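Local coordinates for protein putative C39-like peptidase (Bacillus anthracis, PDB 3ERV) that is of uncertain function but, as a C39-like member of the papain-like cysteine peptidase clan, probably cleaves peptide bonds, at residues Q41-L46 with D194-S199; E91-N96 with Y105-G110; V146-A151 with E177-L182; F153-E158 with F209-V214. All coordinates share one frame; numbering follows the deposited sequence.

Interaction 1. Residues Q41-L46 with D194-S199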
loop_
_atom_site.group_PDB
_atom_site.type_symbol
_atom_site.label_atom_id
_atom_site.label_comp_id
_atom_site.label_asym_id
_atom_site.label_seq_id
_atom_site.Cartn_x
_atom_site.Cartn_y
_atom_site.Cartn_z
ATOM N N GLN A 41 0.245 10.783 8.500
ATOM C CA GLN A 41 0.264 11.451 7.215
ATOM C C GLN A 41 1.680 11.317 6.655
ATOM O O GLN A 41 2.620 11.440 7.426
ATOM C CB GLN A 41 -0.088 12.941 7.405
ATOM C CG GLN A 41 -1.600 13.177 7.659
ATOM C CD GLN A 41 -2.498 12.678 6.503
ATOM O OE1 GLN A 41 -2.892 13.467 5.615
ATOM N NE2 GLN A 41 -2.836 11.354 6.511
ATOM N N GLN A 42 1.833 11.087 5.336
ATOM C CA GLN A 42 3.178 11.032 4.750
ATOM C C GLN A 42 3.873 12.410 4.730
ATOM O O GLN A 42 5.089 12.496 4.965
ATOM C CB GLN A 42 3.165 10.402 3.348
ATOM C CG GLN A 42 2.377 11.187 2.255
ATOM C CD GLN A 42 2.171 10.350 0.995
ATOM O OE1 GLN A 42 1.427 9.393 0.998
ATOM N NE2 GLN A 42 2.851 10.713 -0.085
ATOM N N LEU A 43 3.104 13.474 4.456
ATOM C CA LEU A 43 3.671 14.830 4.380
ATOM C C LEU A 43 3.742 15.392 5.754
ATOM O O LEU A 43 2.967 14.996 6.607
ATOM C CB LEU A 43 2.794 15.769 3.524
ATOM C CG LEU A 43 2.604 15.339 2.091
ATOM C CD1 LEU A 43 1.474 16.138 1.415
ATOM C CD2 LEU A 43 3.938 15.490 1.341
ATOM N N PRO A 44 4.669 16.331 5.987
ATOM C CA PRO A 44 5.514 16.920 4.935
ATOM C C PRO A 44 6.813 16.144 4.576
ATOM O O PRO A 44 7.386 16.392 3.520
ATOM C CB PRO A 44 5.901 18.271 5.554
ATOM C CG PRO A 44 5.981 17.968 7.049
ATOM C CD PRO A 44 4.792 17.067 7.277
ATOM N N GLU A 45 7.283 15.250 5.450
ATOM C CA GLU A 45 8.586 14.573 5.279
ATOM C C GLU A 45 8.774 13.663 4.044
ATOM O O GLU A 45 9.861 13.571 3.502
ATOM C CB GLU A 45 8.904 13.773 6.538
ATOM C CG GLU A 45 8.837 14.626 7.753
ATOM C CD GLU A 45 7.488 14.652 8.452
ATOM O OE1 GLU A 45 6.396 14.371 7.901
ATOM O OE2 GLU A 45 7.549 14.981 9.620
ATOM N N LEU A 46 7.719 13.016 3.586
ATOM C CA LEU A 46 7.845 11.971 2.553
ATOM C C LEU A 46 6.923 12.260 1.400
ATOM O O LEU A 46 5.768 11.841 1.446
ATOM C CB LEU A 46 7.499 10.591 3.132
ATOM C CG LEU A 46 8.382 10.068 4.293
ATOM C CD1 LEU A 46 8.010 8.612 4.616
ATOM C CD2 LEU A 46 9.884 10.162 3.857
ATOM N N ASP A 194 -5.803 7.017 4.777
ATOM C CA ASP A 194 -5.114 7.506 3.597
ATOM C C ASP A 194 -4.028 8.507 4.012
ATOM O O ASP A 194 -4.359 9.613 4.489
ATOM C CB ASP A 194 -6.141 8.183 2.696
ATOM C CG ASP A 194 -5.565 8.605 1.375
ATOM O OD1 ASP A 194 -4.362 8.972 1.310
ATOM O OD2 ASP A 194 -6.341 8.541 0.393
ATOM N N PRO A 195 -2.737 8.133 3.831
ATOM C CA PRO A 195 -1.611 8.948 4.300
ATOM C C PRO A 195 -1.524 10.330 3.632
ATOM O O PRO A 195 -0.756 11.173 4.082
ATOM C CB PRO A 195 -0.360 8.094 3.975
ATOM C CG PRO A 195 -0.809 7.095 2.944
ATOM C CD PRO A 195 -2.303 6.912 3.102
ATOM N N LEU A 196 -2.316 10.553 2.585
ATOM C CA LEU A 196 -2.445 11.870 1.979
ATOM C C LEU A 196 -3.730 12.631 2.334
ATOM O O LEU A 196 -3.936 13.727 1.838
ATOM C CB LEU A 196 -2.391 11.758 0.474
ATOM C CG LEU A 196 -0.979 11.703 -0.123
ATOM C CD1 LEU A 196 -1.093 11.471 -1.633
ATOM C CD2 LEU A 196 -0.218 12.984 0.186
ATOM N N LYS A 197 -4.610 12.073 3.148
ATOM C CA LYS A 197 -5.824 12.812 3.503
ATOM C C LYS A 197 -5.916 13.036 4.994
ATOM O O LYS A 197 -5.903 12.092 5.785
ATOM C CB LYS A 197 -7.078 12.093 3.035
ATOM C CG LYS A 197 -7.214 11.927 1.548
ATOM C CD LYS A 197 -8.286 10.866 1.243
ATOM C CE LYS A 197 -8.759 10.927 -0.182
ATOM N NZ LYS A 197 -9.364 12.240 -0.384
ATOM N N ASP A 198 -6.044 14.293 5.380
ATOM C CA ASP A 198 -5.981 14.661 6.792
ATOM C C ASP A 198 -7.270 14.373 7.564
ATOM O O ASP A 198 -7.955 15.303 8.008
ATOM C CB ASP A 198 -5.648 16.140 6.908
ATOM C CG ASP A 198 -4.951 16.474 8.203
ATOM O OD1 ASP A 198 -4.841 15.578 9.080
ATOM O OD2 ASP A 198 -4.496 17.634 8.334
ATOM N N SER A 199 -7.583 13.093 7.754
ATOM C CA SER A 199 -8.854 12.728 8.386
ATOM C C SER A 199 -8.937 11.261 8.825
ATOM O O SER A 199 -8.512 10.351 8.091
ATOM C CB SER A 199 -10.007 13.037 7.429
ATOM O OG SER A 199 -11.198 12.415 7.852
HETATM O O HOH W 1 0.178 13.622 3.972
#
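The carboxamide of Gln-41 is a side-chain amide that meets almost nothing but backbone across the turn at 194-197: the carbonyls of Asp-194 and Pro-195 at NE2, the peptide between Lys-197 and Asp-198 at OE1. Its NE2 donates to Asp-194 O over 3.1 Å, with the acceptor almost in the amide plane. Lys-197 N closes the turn on that same oxygen, and the two donors come from opposite faces of the carbonyl, so this one atom ties the turn to itself and to its neighbour. A bend at chi2 (-60°) folds the Gln-41 chain back to make this possible, bringing OE1 to 3.1 Å from Lys-197 C. Pro-195 O is gripped next to it: Gln-42 N donates to it at 2.9 Å, and Gln-41 CA adds a C-H contact. A water that accepts from Leu-43 N donates to this oxygen as well.

The turn is type I, with proline at its second position, where the ring's fixed phi fits. Asp-194 also makes an Asx turn, its OD1 accepting from Leu-196 N while holding His-178 NE2. Cys-50, His-178 and Asp-194 together fit the Cys-His-Asp triad expected of a C39 peptidase within the papain-like clan, though this remains unconfirmed.

Gln-42 extends beyond CG so that its amide crosses Leu-196, with OE1 3.5 Å from Leu-196 CG. The Gln-42 side chain also touches Cys-50, a place that recalls the oxyanion-hole glutamine of papain-like enzymes, although that role is not established here. Toward the surface the apolar branches of two leucines meet, Leu-43 CD1 standing 3.8 Å from Leu-196 CD2.

Interaction 2. Residues E91-N96 with Y105-G110. With EDO (1,2-ethanediol), chain B.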
loop_
_atom_site.group_PDB
_atom_site.type_symbol
_atom_site.label_atom_id
_atom_site.label_comp_id
_atom_site.label_asym_id
_atom_site.label_seq_id
_atom_site.Cartn_x
_atom_site.Cartn_y
_atom_site.Cartn_z
ATOM N N GLU A 91 10.965 -4.734 -7.673
ATOM C CA GLU A 91 12.304 -4.982 -7.127
ATOM C C GLU A 91 12.632 -4.087 -5.900
ATOM O O GLU A 91 13.215 -4.539 -4.921
ATOM C CB GLU A 91 13.363 -4.851 -8.192
ATOM C CG GLU A 91 14.618 -5.617 -7.817
ATOM C CD GLU A 91 15.820 -5.245 -8.696
ATOM O OE1 GLU A 91 15.591 -4.895 -9.887
ATOM O OE2 GLU A 91 16.977 -5.317 -8.203
ATOM N N GLY A 92 12.206 -2.842 -5.951
ATOM C CA GLY A 92 12.387 -1.952 -4.815
ATOM C C GLY A 92 11.573 -0.693 -5.029
ATOM O O GLY A 92 10.916 -0.530 -6.089
ATOM N N PHE A 93 11.644 0.225 -4.055
ATOM C CA PHE A 93 11.077 1.539 -4.271
ATOM C C PHE A 93 11.808 2.222 -5.418
ATOM O O PHE A 93 13.035 2.330 -5.407
ATOM C CB PHE A 93 11.120 2.417 -2.989
ATOM C CG PHE A 93 10.415 3.711 -3.151
ATOM C CD1 PHE A 93 9.132 3.875 -2.660
ATOM C CD2 PHE A 93 11.020 4.769 -3.860
ATOM C CE1 PHE A 93 8.445 5.116 -2.841
ATOM C CE2 PHE A 93 10.344 5.990 -4.071
ATOM C CZ PHE A 93 9.063 6.173 -3.559
ATOM N N VAL A 94 11.063 2.734 -6.396
ATOM C CA VAL A 94 11.707 3.293 -7.616
ATOM C C VAL A 94 11.954 4.801 -7.490
ATOM O O VAL A 94 10.993 5.616 -7.482
ATOM C CB VAL A 94 10.872 3.021 -8.945
ATOM C CG1 VAL A 94 11.611 3.594 -10.200
ATOM C CG2 VAL A 94 10.591 1.552 -9.135
ATOM N N GLY A 95 13.228 5.178 -7.396
ATOM C CA GLY A 95 13.555 6.553 -7.327
ATOM C C GLY A 95 13.441 7.147 -5.931
ATOM O O GLY A 95 13.761 6.470 -4.927
ATOM N N ASN A 96 12.982 8.393 -5.870
ATOM C CA ASN A 96 13.132 9.237 -4.689
ATOM C C ASN A 96 11.893 9.237 -3.806
ATOM O O ASN A 96 10.828 9.707 -4.200
ATOM C CB ASN A 96 13.521 10.654 -5.113
ATOM C CG ASN A 96 14.181 11.427 -3.992
ATOM O OD1 ASN A 96 13.539 11.712 -2.960
ATOM N ND2 ASN A 96 15.477 11.742 -4.160
ATOM N N TYR A 105 8.635 6.857 -8.204
ATOM C CA TYR A 105 7.336 6.310 -8.431
ATOM C C TYR A 105 6.723 5.753 -7.117
ATOM O O TYR A 105 5.945 6.440 -6.444
ATOM C CB TYR A 105 7.433 5.242 -9.545
ATOM C CG TYR A 105 6.125 4.495 -9.767
ATOM C CD1 TYR A 105 4.964 5.189 -10.143
ATOM C CD2 TYR A 105 6.046 3.109 -9.614
ATOM C CE1 TYR A 105 3.758 4.525 -10.344
ATOM C CE2 TYR A 105 4.836 2.432 -9.803
ATOM C CZ TYR A 105 3.695 3.177 -10.196
ATOM O OH TYR A 105 2.482 2.578 -10.431
ATOM N N GLY A 106 7.129 4.539 -6.720
ATOM C CA GLY A 106 6.528 3.878 -5.544
ATOM C C GLY A 106 7.136 2.496 -5.485
ATOM O O GLY A 106 8.166 2.229 -6.131
ATOM N N VAL A 107 6.494 1.607 -4.746
ATOM C CA VAL A 107 7.034 0.278 -4.525
ATOM C C VAL A 107 5.833 -0.649 -4.468
ATOM O O VAL A 107 4.762 -0.255 -4.007
ATOM C CB VAL A 107 7.877 0.202 -3.211
ATOM C CG1 VAL A 107 6.985 0.527 -2.006
ATOM C CG2 VAL A 107 8.481 -1.192 -3.045
ATOM N N TYR A 108 5.989 -1.870 -4.962
ATOM C CA TYR A 108 4.873 -2.797 -5.009
ATOM C C TYR A 108 4.951 -3.791 -3.837
ATOM O O TYR A 108 5.773 -3.657 -2.940
ATOM C CB TYR A 108 4.802 -3.482 -6.382
ATOM C CG TYR A 108 4.170 -2.620 -7.476
ATOM C CD1 TYR A 108 3.641 -1.358 -7.168
ATOM C CD2 TYR A 108 4.055 -3.082 -8.819
ATOM C CE1 TYR A 108 3.046 -0.559 -8.134
ATOM C CE2 TYR A 108 3.442 -2.282 -9.810
ATOM C CZ TYR A 108 2.930 -1.009 -9.446
ATOM O OH TYR A 108 2.312 -0.154 -10.371
ATOM N N HIS A 109 4.083 -4.792 -3.847
ATOM C CA HIS A 109 3.900 -5.638 -2.702
ATOM C C HIS A 109 5.151 -6.468 -2.286
ATOM O O HIS A 109 5.366 -6.697 -1.104
ATOM C CB HIS A 109 2.685 -6.553 -2.932
ATOM C CG HIS A 109 2.947 -7.652 -3.916
ATOM N ND1 HIS A 109 3.355 -8.914 -3.527
ATOM C CD2 HIS A 109 2.898 -7.672 -5.271
ATOM C CE1 HIS A 109 3.536 -9.670 -4.604
ATOM N NE2 HIS A 109 3.259 -8.939 -5.674
ATOM N N GLY A 110 5.973 -6.922 -3.230
ATOM C CA GLY A 110 7.100 -7.814 -2.845
ATOM C C GLY A 110 8.063 -7.190 -1.825
ATOM O O GLY A 110 8.236 -7.674 -0.673
HETATM C C1 EDO B . 15.348 7.823 -1.618
HETATM O O1 EDO B . 14.442 7.001 -2.346
HETATM C C2 EDO B . 16.680 7.991 -2.293
HETATM O O2 EDO B . 16.611 8.972 -3.329
#
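One face of the Phe-93 ring lies on the bare backbone of Gly-106, whose O sits 3.9 Å above the ring plane and displaced toward the rim; Gly-95 C and Asn-96 N lie in plane at the ring's edge. Phe-93 CE1 comes to 3.5 Å from Gly-106 CA. The Tyr-105 ring has Tyr-108 CZ at its own edge, and the two phenols, Tyr-105 and Tyr-108, join through their OH atoms, 2.7 Å apart; Ser-172 O is a further partner of Tyr-108 OH.

Two backbone bonds join the segments. Val-94 N donates to Gly-106 O at 3.0 Å, and Val-94 O receives Tyr-105 N at 2.8 Å. Residues 105-107 thus run antiparallel beside strand 93-94, which lies at an edge of a small mixed sheet, where Phe-93 and Gly-95 bond to the backbone of Val-78. Past this pairing, Tyr-108 takes the N-cap position of helix 109-119.

Val-107 sets CG2 anti to its backbone N and CG1 in the crowded position (chi1 62°). CG2 thereby rests 3.6 Å from Phe-93 N and close to Gly-92 C, while CG1 lies beside Phe-93 CD1. The backbone angles of Gly-95 (phi 83°, psi -143°) come easily to glycine but would jam a CB against the preceding carbonyl O. Gly-95 O accepts from O1 of a 1,2-ethanediol at 2.7 Å, probably a molecule from the crystallisation liquor.

Interaction 3. Residues V146-A151 with E177-L182; sequences VIITNA and EHCVVL
Cys-179 places SG anti to its backbone N (chi1 177°), and Val-146 does the same with CG1, so that Cys-179 SG and Val-146 CG1 meet across the strands at 3.4 Å. Ile-148 is directly opposite Cys-179 in a non-hydrogen-bonded pair; with CG1 anti to the carbonyl carbon and chi2 at -65°, it folds CD1 to 3.8 Å from Cys-179 SG, which Val-146 reaches diagonally from two residues away. A compact cysteine and branched aliphatic side chains suit this face, which Met-58, Glu-51 and Ser-54 of helix 50-61 cover.

On the reverse face Ile-147 and Val-180 lie side by side and point the same way, Ile-147 CG1 3.8 Å from Val-180 CG2. Phe-209 and Trp-213 of helix 206-215 pack on Ile-147.

Four backbone bonds hold the strands in antiparallel register. Ile-147 N to Val-180 O is short at 2.8 Å and nearly straight, with Val-180 N returning to Ile-147 O. Thr-149 N reaches His-178 O, also over 2.8 Å, whereas His-178 N approaches Thr-149 O from above the carbonyl plane, 43° out of it and not on a lone pair. The chain leaves the strand at Ala-151, and His-178 CB comes to rest 3.6 Å from Ala-151 N.

Glu-177 OE2 lies near Ile-148 CG2 and Glu-51 OE2, a pairing of like charges that may raise the affinity of one of them for a proton. His-178 sits on a central strand, its side chain touching Cys-50 at the start of helix 50-61 and its NE2 bonded to Asp-194 OD1, an arrangement consistent with the Cys-His-Asp triad of this family.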
loop_
_atom_site.group_PDB
_atom_site.type_symbol
_atom_site.label_atom_id
_atom_site.label_comp_id
_atom_site.label_asym_id
_atom_site.label_seq_id
_atom_site.Cartn_x
_atom_site.Cartn_y
_atom_site.Cartn_z
ATOM N N VAL A 146 -2.710 -3.335 4.256
ATOM C CA VAL A 146 -2.125 -2.326 3.422
ATOM C C VAL A 146 -2.399 -2.689 1.951
ATOM O O VAL A 146 -2.139 -3.826 1.522
ATOM C CB VAL A 146 -0.623 -2.227 3.672
ATOM C CG1 VAL A 146 0.065 -1.254 2.646
ATOM C CG2 VAL A 146 -0.360 -1.846 5.132
ATOM N N ILE A 147 -2.935 -1.740 1.178
ATOM C CA ILE A 147 -3.278 -2.058 -0.208
ATOM C C ILE A 147 -2.730 -1.064 -1.242
ATOM O O ILE A 147 -2.677 0.146 -1.006
ATOM C CB ILE A 147 -4.800 -2.275 -0.395
ATOM C CG1 ILE A 147 -5.528 -0.953 -0.247
ATOM C CG2 ILE A 147 -5.378 -3.371 0.572
ATOM C CD1 ILE A 147 -5.899 -0.353 -1.586
ATOM N N ILE A 148 -2.294 -1.563 -2.383
ATOM C CA ILE A 148 -1.889 -0.657 -3.450
ATOM C C ILE A 148 -3.121 -0.450 -4.372
ATOM O O ILE A 148 -3.760 -1.418 -4.744
ATOM C CB ILE A 148 -0.720 -1.235 -4.288
ATOM C CG1 ILE A 148 0.474 -1.619 -3.403
ATOM C CG2 ILE A 148 -0.313 -0.264 -5.425
ATOM C CD1 ILE A 148 1.113 -0.490 -2.720
ATOM N N THR A 149 -3.443 0.796 -4.716
ATOM C CA THR A 149 -4.593 1.089 -5.584
ATOM C C THR A 149 -4.249 2.332 -6.369
ATOM O O THR A 149 -3.064 2.605 -6.561
ATOM C CB THR A 149 -5.901 1.311 -4.792
ATOM O OG1 THR A 149 -6.987 1.518 -5.708
ATOM C CG2 THR A 149 -5.805 2.545 -3.869
ATOM N N ASN A 150 -5.249 3.089 -6.831
ATOM C CA ASN A 150 -4.949 4.419 -7.394
ATOM C C ASN A 150 -5.690 5.507 -6.617
ATOM O O ASN A 150 -6.687 5.231 -5.960
ATOM C CB ASN A 150 -5.263 4.492 -8.894
ATOM C CG ASN A 150 -6.764 4.625 -9.157
ATOM O OD1 ASN A 150 -7.339 5.700 -9.014
ATOM N ND2 ASN A 150 -7.392 3.527 -9.458
ATOM N N ALA A 151 -5.198 6.741 -6.694
ATOM C CA ALA A 151 -5.711 7.825 -5.848
ATOM C C ALA A 151 -7.236 8.109 -5.952
ATOM O O ALA A 151 -7.817 8.693 -5.015
ATOM C CB ALA A 151 -4.913 9.080 -6.091
ATOM N N GLU A 177 -0.843 6.069 -8.886
ATOM C CA GLU A 177 -0.605 4.985 -7.899
ATOM C C GLU A 177 -0.682 5.541 -6.488
ATOM O O GLU A 177 -0.123 6.598 -6.200
ATOM C CB GLU A 177 0.781 4.323 -8.087
ATOM C CG GLU A 177 1.072 3.136 -7.110
ATOM C CD GLU A 177 1.996 3.459 -5.906
ATOM O OE1 GLU A 177 2.457 4.611 -5.746
ATOM O OE2 GLU A 177 2.247 2.535 -5.085
ATOM N N HIS A 178 -1.345 4.803 -5.615
ATOM C CA HIS A 178 -1.521 5.202 -4.248
ATOM C C HIS A 178 -1.563 3.992 -3.288
ATOM O O HIS A 178 -1.755 2.822 -3.696
ATOM C CB HIS A 178 -2.782 6.064 -4.127
ATOM C CG HIS A 178 -2.873 6.834 -2.834
ATOM N ND1 HIS A 178 -1.777 7.432 -2.237
ATOM C CD2 HIS A 178 -3.928 7.099 -2.025
ATOM C CE1 HIS A 178 -2.153 8.037 -1.124
ATOM N NE2 HIS A 178 -3.453 7.845 -0.967
ATOM N N CYS A 179 -1.386 4.250 -1.997
ATOM C CA CYS A 179 -1.373 3.136 -1.045
ATOM C C CYS A 179 -2.028 3.588 0.224
ATOM O O CYS A 179 -1.731 4.656 0.730
ATOM C CB CYS A 179 0.068 2.665 -0.795
ATOM S SG CYS A 179 0.199 1.352 0.427
ATOM N N VAL A 180 -2.929 2.766 0.735
ATOM C CA VAL A 180 -3.744 3.114 1.906
ATOM C C VAL A 180 -3.907 1.863 2.791
ATOM O O VAL A 180 -3.559 0.748 2.399
ATOM C CB VAL A 180 -5.169 3.723 1.511
ATOM C CG1 VAL A 180 -5.051 4.933 0.530
ATOM C CG2 VAL A 180 -6.086 2.661 0.950
ATOM N N VAL A 181 -4.430 2.059 3.991
ATOM C CA VAL A 181 -4.736 0.960 4.896
ATOM C C VAL A 181 -6.229 0.761 4.898
ATOM O O VAL A 181 -6.969 1.715 5.194
ATOM C CB VAL A 181 -4.271 1.233 6.388
ATOM C CG1 VAL A 181 -4.468 -0.031 7.250
ATOM C CG2 VAL A 181 -2.793 1.741 6.428
ATOM N N LEU A 182 -6.648 -0.460 4.571
ATOM C CA LEU A 182 -8.035 -0.900 4.699
ATOM C C LEU A 182 -8.353 -1.221 6.150
ATOM O O LEU A 182 -7.768 -2.140 6.754
ATOM C CB LEU A 182 -8.308 -2.130 3.824
ATOM C CG LEU A 182 -9.720 -2.759 3.931
ATOM C CD1 LEU A 182 -10.813 -1.816 3.422
ATOM C CD2 LEU A 182 -9.792 -4.087 3.198
#

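Interaction 4. Residues F153-E158 with F209-V214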
loop_
_atom_site.group_PDB
_atom_site.type_symbol
_atom_site.label_atom_id
_atom_site.label_comp_id
_atom_site.label_asym_id
_atom_site.label_seq_id
_atom_site.Cartn_x
_atom_site.Cartn_y
_atom_site.Cartn_z
ATOM N N PHE A 153 -9.548 5.692 -6.293
ATOM C CA PHE A 153 -10.280 4.576 -5.736
ATOM C C PHE A 153 -11.371 4.069 -6.688
ATOM O O PHE A 153 -12.371 3.493 -6.251
ATOM C CB PHE A 153 -10.876 4.957 -4.390
ATOM C CG PHE A 153 -9.859 5.497 -3.413
ATOM C CD1 PHE A 153 -8.745 4.730 -3.048
ATOM C CD2 PHE A 153 -10.006 6.758 -2.868
ATOM C CE1 PHE A 153 -7.804 5.233 -2.175
ATOM C CE2 PHE A 153 -9.067 7.259 -1.983
ATOM C CZ PHE A 153 -7.956 6.494 -1.646
ATOM N N ALA A 154 -11.168 4.286 -7.987
ATOM C CA ALA A 154 -12.052 3.724 -9.004
ATOM C C ALA A 154 -11.201 3.268 -10.165
ATOM O O ALA A 154 -10.065 3.741 -10.342
ATOM C CB ALA A 154 -13.112 4.754 -9.458
ATOM N N PRO A 155 -11.735 2.326 -10.957
ATOM C CA PRO A 155 -10.978 1.793 -12.093
ATOM C C PRO A 155 -10.569 2.917 -13.060
ATOM O O PRO A 155 -11.287 3.938 -13.234
ATOM C CB PRO A 155 -11.954 0.803 -12.733
ATOM C CG PRO A 155 -12.872 0.403 -11.577
ATOM C CD PRO A 155 -13.034 1.656 -10.771
ATOM N N LEU A 156 -9.393 2.778 -13.648
ATOM C CA LEU A 156 -8.908 3.818 -14.506
ATOM C C LEU A 156 -9.044 3.312 -15.912
ATOM O O LEU A 156 -8.953 2.100 -16.178
ATOM C CB LEU A 156 -7.440 4.154 -14.220
ATOM C CG LEU A 156 -7.096 4.850 -12.892
ATOM C CD1 LEU A 156 -5.570 4.906 -12.647
ATOM C CD2 LEU A 156 -7.744 6.233 -12.788
ATOM N N ASP A 157 -9.285 4.256 -16.809
ATOM C CA ASP A 157 -9.215 4.010 -18.221
ATOM C C ASP A 157 -7.825 3.504 -18.560
ATOM O O ASP A 157 -6.832 3.978 -18.013
ATOM C CB ASP A 157 -9.418 5.341 -18.925
ATOM C CG ASP A 157 -9.787 5.183 -20.373
ATOM O OD1 ASP A 157 -10.896 5.670 -20.713
ATOM O OD2 ASP A 157 -8.983 4.598 -21.167
ATOM N N GLU A 158 -7.762 2.587 -19.508
ATOM C CA GLU A 158 -6.507 1.989 -19.927
ATOM C C GLU A 158 -5.446 2.979 -20.350
ATOM O O GLU A 158 -4.262 2.706 -20.208
ATOM C CB GLU A 158 -6.743 1.025 -21.090
ATOM C CG GLU A 158 -7.024 -0.392 -20.667
ATOM C CD GLU A 158 -5.775 -1.079 -20.123
ATOM O OE1 GLU A 158 -5.931 -1.966 -19.246
ATOM O OE2 GLU A 158 -4.642 -0.715 -20.564
ATOM N N PHE A 209 -13.931 0.831 -5.469
ATOM C CA PHE A 209 -12.746 0.528 -4.674
ATOM C C PHE A 209 -12.173 -0.840 -4.993
ATOM O O PHE A 209 -10.967 -0.984 -5.264
ATOM C CB PHE A 209 -13.064 0.600 -3.174
ATOM C CG PHE A 209 -11.841 0.414 -2.296
ATOM C CD1 PHE A 209 -11.123 1.505 -1.852
ATOM C CD2 PHE A 209 -11.399 -0.856 -1.957
ATOM C CE1 PHE A 209 -10.001 1.335 -1.057
ATOM C CE2 PHE A 209 -10.292 -1.041 -1.166
ATOM C CZ PHE A 209 -9.590 0.054 -0.714
ATOM N N GLU A 210 -13.031 -1.848 -4.986
ATOM C CA GLU A 210 -12.560 -3.201 -5.196
ATOM C C GLU A 210 -12.011 -3.385 -6.593
ATOM O O GLU A 210 -11.049 -4.138 -6.808
ATOM C CB GLU A 210 -13.690 -4.199 -4.947
ATOM C CG GLU A 210 -14.346 -4.088 -3.581
ATOM C CD GLU A 210 -15.534 -5.039 -3.446
ATOM O OE1 GLU A 210 -15.998 -5.528 -4.494
ATOM O OE2 GLU A 210 -16.018 -5.295 -2.316
ATOM N N GLN A 211 -12.645 -2.710 -7.552
ATOM C CA GLN A 211 -12.286 -2.857 -8.968
ATOM C C GLN A 211 -10.957 -2.169 -9.259
ATOM O O GLN A 211 -10.104 -2.700 -9.993
ATOM C CB GLN A 211 -13.389 -2.274 -9.859
ATOM C CG GLN A 211 -14.641 -3.128 -9.915
ATOM C CD GLN A 211 -15.789 -2.423 -10.624
ATOM O OE1 GLN A 211 -15.868 -1.181 -10.645
ATOM N NE2 GLN A 211 -16.697 -3.212 -11.198
ATOM N N ALA A 212 -10.793 -0.983 -8.681
ATOM C CA ALA A 212 -9.512 -0.266 -8.711
ATOM C C ALA A 212 -8.367 -1.131 -8.128
ATOM O O ALA A 212 -7.288 -1.226 -8.718
ATOM C CB ALA A 212 -9.634 1.065 -7.968
ATOM N N TRP A 213 -8.637 -1.756 -6.979
ATOM C CA TRP A 213 -7.668 -2.640 -6.264
ATOM C C TRP A 213 -7.254 -3.818 -7.139
ATOM O O TRP A 213 -6.056 -4.099 -7.310
ATOM C CB TRP A 213 -8.256 -3.166 -4.942
ATOM C CG TRP A 213 -7.333 -4.124 -4.244
ATOM C CD1 TRP A 213 -6.083 -3.854 -3.734
ATOM C CD2 TRP A 213 -7.570 -5.520 -4.000
ATOM N NE1 TRP A 213 -5.540 -5.003 -3.163
ATOM C CE2 TRP A 213 -6.425 -6.034 -3.332
ATOM C CE3 TRP A 213 -8.634 -6.388 -4.291
ATOM C CZ2 TRP A 213 -6.323 -7.370 -2.956
ATOM C CZ3 TRP A 213 -8.533 -7.715 -3.921
ATOM C CH2 TRP A 213 -7.393 -8.195 -3.240
ATOM N N VAL A 214 -8.257 -4.500 -7.700
ATOM C CA VAL A 214 -8.001 -5.625 -8.619
ATOM C C VAL A 214 -7.206 -5.169 -9.860
ATOM O O VAL A 214 -6.261 -5.831 -10.305
ATOM C CB VAL A 214 -9.330 -6.319 -9.039
ATOM C CG1 VAL A 214 -9.085 -7.220 -10.245
ATOM C CG2 VAL A 214 -9.916 -7.124 -7.875
#
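Ala-212 points its methyl at the peptide of Ala-154, CB being 3.5 Å from Ala-154 C. Alanine's short side chain suits this close approach of helix and loop backbones. Beside it Pro-155 meets Gln-211, the two side chains crossing at an angle; the 3.2 Å between Pro-155 CG and Gln-211 CB is unusually short and may be imprecise. With CG anti to the carbonyl carbon (chi1 -73°), the extended Gln-211 chain crosses the proline ring and brings OE1 to 3.5 Å from Pro-155 CG.

Phe-153 and Phe-209 lie side by side and point the same way, with Phe-153 CD1 4.1 Å from Phe-209 CE1. Nearby, Phe-153 O receives a C-H contact from Phe-209 CA at 3.4 Å; the N-H of Phe-209 is too badly angled to bond.

What sets the loop in this place lies mostly in the next shell. Phe-153 adopts left-handed backbone angles (59°/26°), and its carbonyl faces the helix. Thr-152 OG1 and Asn-150 ND2 tie down the N and O of Ala-154, and Gln-215 OE1 accepts from Leu-156 N. From the sheet, Ile-147, Val-190 and Ile-192 back the Phe-209 side chain, and Ile-192 also touches Phe-153. The loop after strand 145-150 is thus packed on helix 206-215, and Phe-153 also touches Asp-194 beside the presumed active site.

Without hydrogen bonding between 153-158 and 209-214, the contact rests on van der Waals packing, its buried part at the two phenylalanines and Ala-212; the polar bonds of the loop lie outside it and probably help to fix the loop's shape.

How the interactions relate
Interaction 3 is the hub, near the centre of the chain, and each of the others touches it. Its strongest link is to interaction 1, where Asp-194 OD1 lies 2.7 Å from His-178 NE2, probably joining two members of the presumed Cys-His-Asp triad. Interaction 4 flanks the same site: Phe-153 CZ is 3.3 Å from Asp-194 OD2, and Ala-212 CB packs 3.5 Å from Thr-149 OG1 on the strand. From another direction interaction 2 reaches Glu-177 through Tyr-105, whose OH is 3.4 Å from Glu-177 CB. Interactions 2 and 4 do not touch, their nearest atoms being about 8 Å apart, and the nearest atoms of interactions 1 and 2 are about 7 Å apart.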